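Local coordinates for kinase-associated protein B (Bacillus cereus, PDB 1Y71) that is of unknown function but, as its name suggests, probably works with a kinase, and combines an SH3-like beta domain with C-terminal helices, at residues I13-Y18 against K22-V27; V39-K44 against T92-L97. All coordinates share one frame; numbering follows the deposited sequence.

Contact 1 (I13-Y18 against K22-V27)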
loop_
_atom_site.group_PDB
_atom_site.type_symbol
_atom_site.label_atom_id
_atom_site.label_comp_id
_atom_site.label_asym_id
_atom_site.label_seq_id
_atom_site.Cartn_x
_atom_site.Cartn_y
_atom_site.Cartn_z
ATOM N N ILE B 13 7.681 -7.124 4.540
ATOM C CA ILE B 13 6.329 -6.608 4.809
ATOM C C ILE B 13 5.670 -7.414 5.922
ATOM O O ILE B 13 5.632 -8.655 5.868
ATOM C CB ILE B 13 5.431 -6.594 3.545
ATOM C CG1 ILE B 13 6.142 -5.855 2.407
ATOM C CG2 ILE B 13 4.084 -5.934 3.853
ATOM C CD1 ILE B 13 6.605 -4.418 2.800
ATOM N N VAL B 14 5.182 -6.707 6.943
ATOM C CA VAL B 14 4.661 -7.347 8.168
ATOM C C VAL B 14 3.418 -6.617 8.676
ATOM O O VAL B 14 3.085 -5.568 8.176
ATOM C CB VAL B 14 5.736 -7.340 9.278
ATOM C CG1 VAL B 14 6.972 -8.205 8.859
ATOM C CG2 VAL B 14 6.141 -5.871 9.624
ATOM N N THR B 15 2.697 -7.216 9.624
ATOM C CA THR B 15 1.722 -6.499 10.410
ATOM C C THR B 15 2.383 -6.280 11.780
ATOM O O THR B 15 3.272 -7.056 12.181
ATOM C CB THR B 15 0.398 -7.304 10.600
ATOM O OG1 THR B 15 0.713 -8.544 11.216
ATOM C CG2 THR B 15 -0.319 -7.610 9.258
ATOM N N GLY B 16 1.974 -5.218 12.480
ATOM C CA GLY B 16 2.503 -4.877 13.801
ATOM C C GLY B 16 1.367 -4.342 14.660
ATOM O O GLY B 16 0.496 -3.587 14.186
ATOM N N ILE B 17 1.386 -4.725 15.927
ATOM C CA ILE B 17 0.403 -4.266 16.885
ATOM C C ILE B 17 1.139 -3.325 17.806
ATOM O O ILE B 17 2.206 -3.693 18.329
ATOM C CB ILE B 17 -0.194 -5.436 17.700
ATOM C CG1 ILE B 17 -1.021 -6.340 16.778
ATOM C CG2 ILE B 17 -1.103 -4.849 18.848
ATOM C CD1 ILE B 17 -1.417 -7.710 17.432
ATOM N N TYR B 18 0.606 -2.112 17.956
ATOM C CA TYR B 18 1.236 -1.083 18.762
ATOM C C TYR B 18 0.140 -0.281 19.439
ATOM O O TYR B 18 -0.716 0.301 18.753
ATOM C CB TYR B 18 2.063 -0.137 17.877
ATOM C CG TYR B 18 2.766 0.960 18.648
ATOM C CD1 TYR B 18 3.998 0.715 19.291
ATOM C CD2 TYR B 18 2.203 2.239 18.747
ATOM C CE1 TYR B 18 4.647 1.716 20.018
ATOM C CE2 TYR B 18 2.843 3.246 19.455
ATOM C CZ TYR B 18 4.059 2.987 20.087
ATOM O OH TYR B 18 4.709 3.992 20.779
ATOM N N LYS B 22 -3.385 -1.785 15.010
ATOM C CA LYS B 22 -2.732 -2.802 14.178
ATOM C C LYS B 22 -2.463 -2.215 12.811
ATOM O O LYS B 22 -3.360 -1.592 12.212
ATOM C CB LYS B 22 -3.596 -4.067 14.050
ATOM C CG LYS B 22 -2.807 -5.219 13.429
ATOM C CD LYS B 22 -3.620 -6.576 13.438
ATOM C CE LYS B 22 -2.711 -7.750 13.111
ATOM N NZ LYS B 22 -3.509 -9.026 13.136
ATOM N N TYR B 23 -1.231 -2.418 12.326
ATOM C CA TYR B 23 -0.723 -1.775 11.112
ATOM C C TYR B 23 -0.066 -2.759 10.151
ATOM O O TYR B 23 0.447 -3.800 10.557
ATOM C CB TYR B 23 0.338 -0.686 11.509
ATOM C CG TYR B 23 -0.222 0.327 12.496
ATOM C CD1 TYR B 23 -0.903 1.437 12.048
ATOM C CD2 TYR B 23 -0.175 0.097 13.882
ATOM C CE1 TYR B 23 -1.459 2.348 12.945
ATOM C CE2 TYR B 23 -0.730 0.994 14.781
ATOM C CZ TYR B 23 -1.362 2.122 14.312
ATOM O OH TYR B 23 -1.938 3.022 15.186
ATOM N N ILE B 24 -0.067 -2.410 8.869
ATOM C CA ILE B 24 0.825 -3.057 7.894
ATOM C C ILE B 24 2.006 -2.135 7.752
ATOM O O ILE B 24 1.847 -0.893 7.653
ATOM C CB ILE B 24 0.111 -3.283 6.537
ATOM C CG1 ILE B 24 -1.004 -4.305 6.746
ATOM C CG2 ILE B 24 1.122 -3.626 5.389
ATOM C CD1 ILE B 24 -2.123 -4.265 5.711
ATOM N N GLY B 25 3.197 -2.718 7.740
ATOM C CA GLY B 25 4.419 -1.908 7.613
ATOM C C GLY B 25 5.591 -2.660 7.042
ATOM O O GLY B 25 5.471 -3.796 6.591
ATOM N N GLU B 26 6.736 -2.010 7.062
ATOM C CA GLU B 26 7.945 -2.610 6.532
ATOM C C GLU B 26 9.030 -2.645 7.614
ATOM O O GLU B 26 9.245 -1.651 8.302
ATOM C CB GLU B 26 8.391 -1.812 5.290
ATOM C CG GLU B 26 9.646 -2.337 4.644
ATOM C CD GLU B 26 10.247 -1.364 3.666
ATOM O OE1 GLU B 26 9.794 -0.196 3.584
ATOM O OE2 GLU B 26 11.204 -1.782 2.987
ATOM N N VAL B 27 9.659 -3.793 7.812
ATOM C CA VAL B 27 10.765 -3.878 8.767
ATOM C C VAL B 27 11.929 -3.039 8.228
ATOM O O VAL B 27 12.372 -3.248 7.100
ATOM C CB VAL B 27 11.184 -5.345 9.029
ATOM C CG1 VAL B 27 12.481 -5.426 9.874
ATOM C CG2 VAL B 27 10.026 -6.116 9.702
HETATM O O HOH W 1 -1.620 2.622 17.663
#
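Lys22 swings CG away from its own amide nitrogen (chi1 -169°) and stays extended beyond it, which carries the chain obliquely over strand 13-18, its CG beside CG1 of Ile17 and its CE 4.0 Å from OG1 of Thr15. Tyr23 turns the other way about its first bond (chi1 -55°, CG anti to the carbonyl carbon), which lays the edge of its ring near Gly16 O and Tyr18 O on the opposite face of the sheet.

The two strands form an antiparallel beta hairpin. Its hydrogen-bonded pairs each set a glycine against a larger residue, Gly25 against Val14 and Gly16 against Tyr23. Val14 N reaches Gly25 O at 2.9 Å and nearly straight (169°), and the reciprocal bond matches it. Gly16 N meets Tyr23 O at 2.8 Å, again with a return bond, from Tyr23 N. Between these pairs Thr15 CA comes within 3.0 Å of Tyr23 O in a CA-H...O contact.

On the face of Lys22 and Thr15, Ile13 CG2 meets Ile24 CG2 at 4.1 Å, while Ile13 CD1 touches Glu26 CB. On the Tyr23 face, Val14 crosses Val27 at about a right angle, CG1 lying 3.8 Å from Val27 CG2.

A water in the plane of the Tyr23 ring links Tyr23 OH to Tyr18 O, to which it donates at 2.7 Å; Tyr23 OH is also hydrogen-bonded to Leu68 N. The phenol thus ties the turn end of the hairpin, through the water, to Leu68. At the other end Glu26 brings OE2 close to OE2 of Glu26 of the second subunit, while its OE1 has a long, weak ion pair with Lys38, so proton uptake by one of these carboxylates would probably ease the encounter.

Contact 2 (V39-K44 against T92-L97)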
loop_
_atom_site.group_PDB
_atom_site.type_symbol
_atom_site.label_atom_id
_atom_site.label_comp_id
_atom_site.label_asym_id
_atom_site.label_seq_id
_atom_site.Cartn_x
_atom_site.Cartn_y
_atom_site.Cartn_z
ATOM N N VAL B 39 5.417 2.366 9.109
ATOM C CA VAL B 39 3.970 2.178 8.925
ATOM C C VAL B 39 3.563 2.518 7.484
ATOM O O VAL B 39 3.888 3.594 6.954
ATOM C CB VAL B 39 3.153 3.028 9.933
ATOM C CG1 VAL B 39 1.643 2.988 9.633
ATOM C CG2 VAL B 39 3.415 2.581 11.335
ATOM N N LEU B 40 2.847 1.589 6.852
ATOM C CA LEU B 40 2.326 1.826 5.497
ATOM C C LEU B 40 0.802 1.905 5.391
ATOM O O LEU B 40 0.260 2.549 4.470
ATOM C CB LEU B 40 2.849 0.753 4.537
ATOM C CG LEU B 40 4.365 0.678 4.419
ATOM C CD1 LEU B 40 4.782 -0.591 3.633
ATOM C CD2 LEU B 40 5.026 1.962 3.806
ATOM N N ALA B 41 0.111 1.200 6.292
ATOM C CA ALA B 41 -1.340 1.160 6.272
ATOM C C ALA B 41 -1.863 0.832 7.655
ATOM O O ALA B 41 -1.133 0.268 8.475
ATOM C CB ALA B 41 -1.841 0.145 5.269
ATOM N N VAL B 42 -3.126 1.186 7.892
ATOM C CA VAL B 42 -3.820 0.888 9.139
ATOM C C VAL B 42 -4.844 -0.239 8.959
ATOM O O VAL B 42 -5.702 -0.159 8.101
ATOM C CB VAL B 42 -4.548 2.125 9.709
ATOM C CG1 VAL B 42 -5.127 1.802 11.140
ATOM C CG2 VAL B 42 -3.608 3.349 9.747
ATOM N N LEU B 43 -4.738 -1.276 9.790
ATOM C CA LEU B 43 -5.720 -2.366 9.839
ATOM C C LEU B 43 -6.719 -2.203 10.989
ATOM O O LEU B 43 -7.910 -2.557 10.856
ATOM C CB LEU B 43 -5.033 -3.745 9.989
ATOM C CG LEU B 43 -4.273 -4.317 8.804
ATOM C CD1 LEU B 43 -3.559 -5.612 9.220
ATOM C CD2 LEU B 43 -5.164 -4.533 7.578
ATOM N N LYS B 44 -6.238 -1.696 12.118
ATOM C CA LYS B 44 -7.127 -1.475 13.258
ATOM C C LYS B 44 -6.745 -0.189 13.937
ATOM O O LYS B 44 -5.568 0.015 14.267
ATOM C CB LYS B 44 -7.080 -2.657 14.246
ATOM C CG LYS B 44 -7.869 -2.386 15.541
ATOM C CD LYS B 44 -7.528 -3.444 16.572
ATOM C CE LYS B 44 -8.498 -3.407 17.742
ATOM N NZ LYS B 44 -7.880 -2.839 18.974
ATOM N N THR B 92 -4.274 6.289 3.577
ATOM C CA THR B 92 -5.422 7.139 3.897
ATOM C C THR B 92 -6.757 6.410 3.832
ATOM O O THR B 92 -7.580 6.504 4.768
ATOM C CB THR B 92 -5.410 8.424 3.008
ATOM O OG1 THR B 92 -4.267 9.186 3.381
ATOM C CG2 THR B 92 -6.679 9.274 3.190
ATOM N N GLU B 93 -6.967 5.642 2.763
ATOM C CA GLU B 93 -8.179 4.852 2.686
ATOM C C GLU B 93 -8.260 3.776 3.799
ATOM O O GLU B 93 -9.355 3.499 4.315
ATOM C CB GLU B 93 -8.346 4.230 1.310
ATOM C CG GLU B 93 -9.815 4.164 0.851
ATOM C CD GLU B 93 -10.558 5.533 0.804
ATOM O OE1 GLU B 93 -9.927 6.598 0.535
ATOM O OE2 GLU B 93 -11.791 5.529 1.027
ATOM N N SER B 94 -7.122 3.181 4.153
ATOM C CA SER B 94 -7.106 2.172 5.218
ATOM C C SER B 94 -7.493 2.805 6.573
ATOM O O SER B 94 -8.210 2.192 7.393
ATOM C CB SER B 94 -5.737 1.462 5.306
ATOM O OG SER B 94 -4.726 2.312 5.835
ATOM N N LEU B 95 -6.992 4.018 6.819
ATOM C CA LEU B 95 -7.312 4.763 8.045
ATOM C C LEU B 95 -8.790 5.089 8.109
ATOM O O LEU B 95 -9.448 4.931 9.179
ATOM C CB LEU B 95 -6.467 6.034 8.140
ATOM C CG LEU B 95 -6.672 7.031 9.307
ATOM C CD1 LEU B 95 -6.479 6.300 10.655
ATOM C CD2 LEU B 95 -5.705 8.278 9.197
ATOM N N LYS B 96 -9.321 5.563 6.973
ATOM C CA LYS B 96 -10.756 5.840 6.864
ATOM C C LYS B 96 -11.571 4.572 7.196
ATOM O O LYS B 96 -12.511 4.613 8.005
ATOM C CB LYS B 96 -11.099 6.392 5.464
ATOM C CG LYS B 96 -12.512 6.988 5.363
ATOM C CD LYS B 96 -12.817 7.463 3.894
ATOM C CE LYS B 96 -14.333 7.857 3.726
ATOM N NZ LYS B 96 -15.259 6.666 3.942
ATOM N N LEU B 97 -11.204 3.461 6.569
ATOM C CA LEU B 97 -11.849 2.165 6.828
ATOM C C LEU B 97 -11.729 1.698 8.268
ATOM O O LEU B 97 -12.753 1.402 8.914
ATOM C CB LEU B 97 -11.310 1.084 5.891
ATOM C CG LEU B 97 -11.896 -0.330 6.034
ATOM C CD1 LEU B 97 -13.378 -0.358 5.602
ATOM C CD2 LEU B 97 -11.102 -1.376 5.238
HETATM O O HOH W 2 -8.101 -0.539 7.077
#
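Val42 meets Ser94 through one direct hydrogen bond and one water bridge, and adds apolar contact with the next helical residue, Leu95. The direct bond runs from Val42 N to Ser94 OG, at 2.8 Å and close to straight (169°). Ser94 OG stands between its own backbone N and carbonyl carbon (chi1 72°), which turns the hydroxyl toward the strand while it also hydrogen-bonds Tyr91 O one turn back in the helix. The hydroxyl therefore accepts from the strand and gives its proton to the helix backbone.

Water supplies the second polar link, donating to Val42 O at 2.6 Å and to Ser94 O at 2.8 Å, so one molecule joins the two carbonyl oxygens.

The methyl of Ala41 packs against the hydroxyl, CB 3.7 Å from Ser94 OG; the apolar contact, on the other side of the bond, is Val42 CG2 with Leu95 CD1 at 4.2 Å.

The axes of strand 39-42 and helix 92-97 come within 6.4 Å, their N-to-C directions 37° apart, joining the sheet to the helical part of the chain. Just before Val42, Leu40 and Ala41 form a classic beta bulge facing Ile24; just after it the chain turns a corner at Leu43. Val42 also packs on Tyr23 of strand 21-31 and on Tyr91 and Ala98 of helix 91-104, a buried seam between sheet and helix.

Overall arrangement
Strand 21-31 connects the two contacts: it pairs with strand 13-18 in contact 1 and, along its other edge, with strand 34-42, which carries contact 2. The centres lie about 11 Å apart. Probable backbone hydrogen bonds join them, from Leu40 N to Ile24 O and from Leu43 N to Lys22 O, both 2.8 Å. Side chains join them too, with Ile24 CD1 3.6 Å from Leu43 CD2. Contact 1 thus builds the hairpin within the sheet, and contact 2 fastens helix 91-104 to the neighbouring strand. Each also reaches the second subunit, contact 1 through Ile13 and Glu26, contact 2 through Leu40 and Thr92.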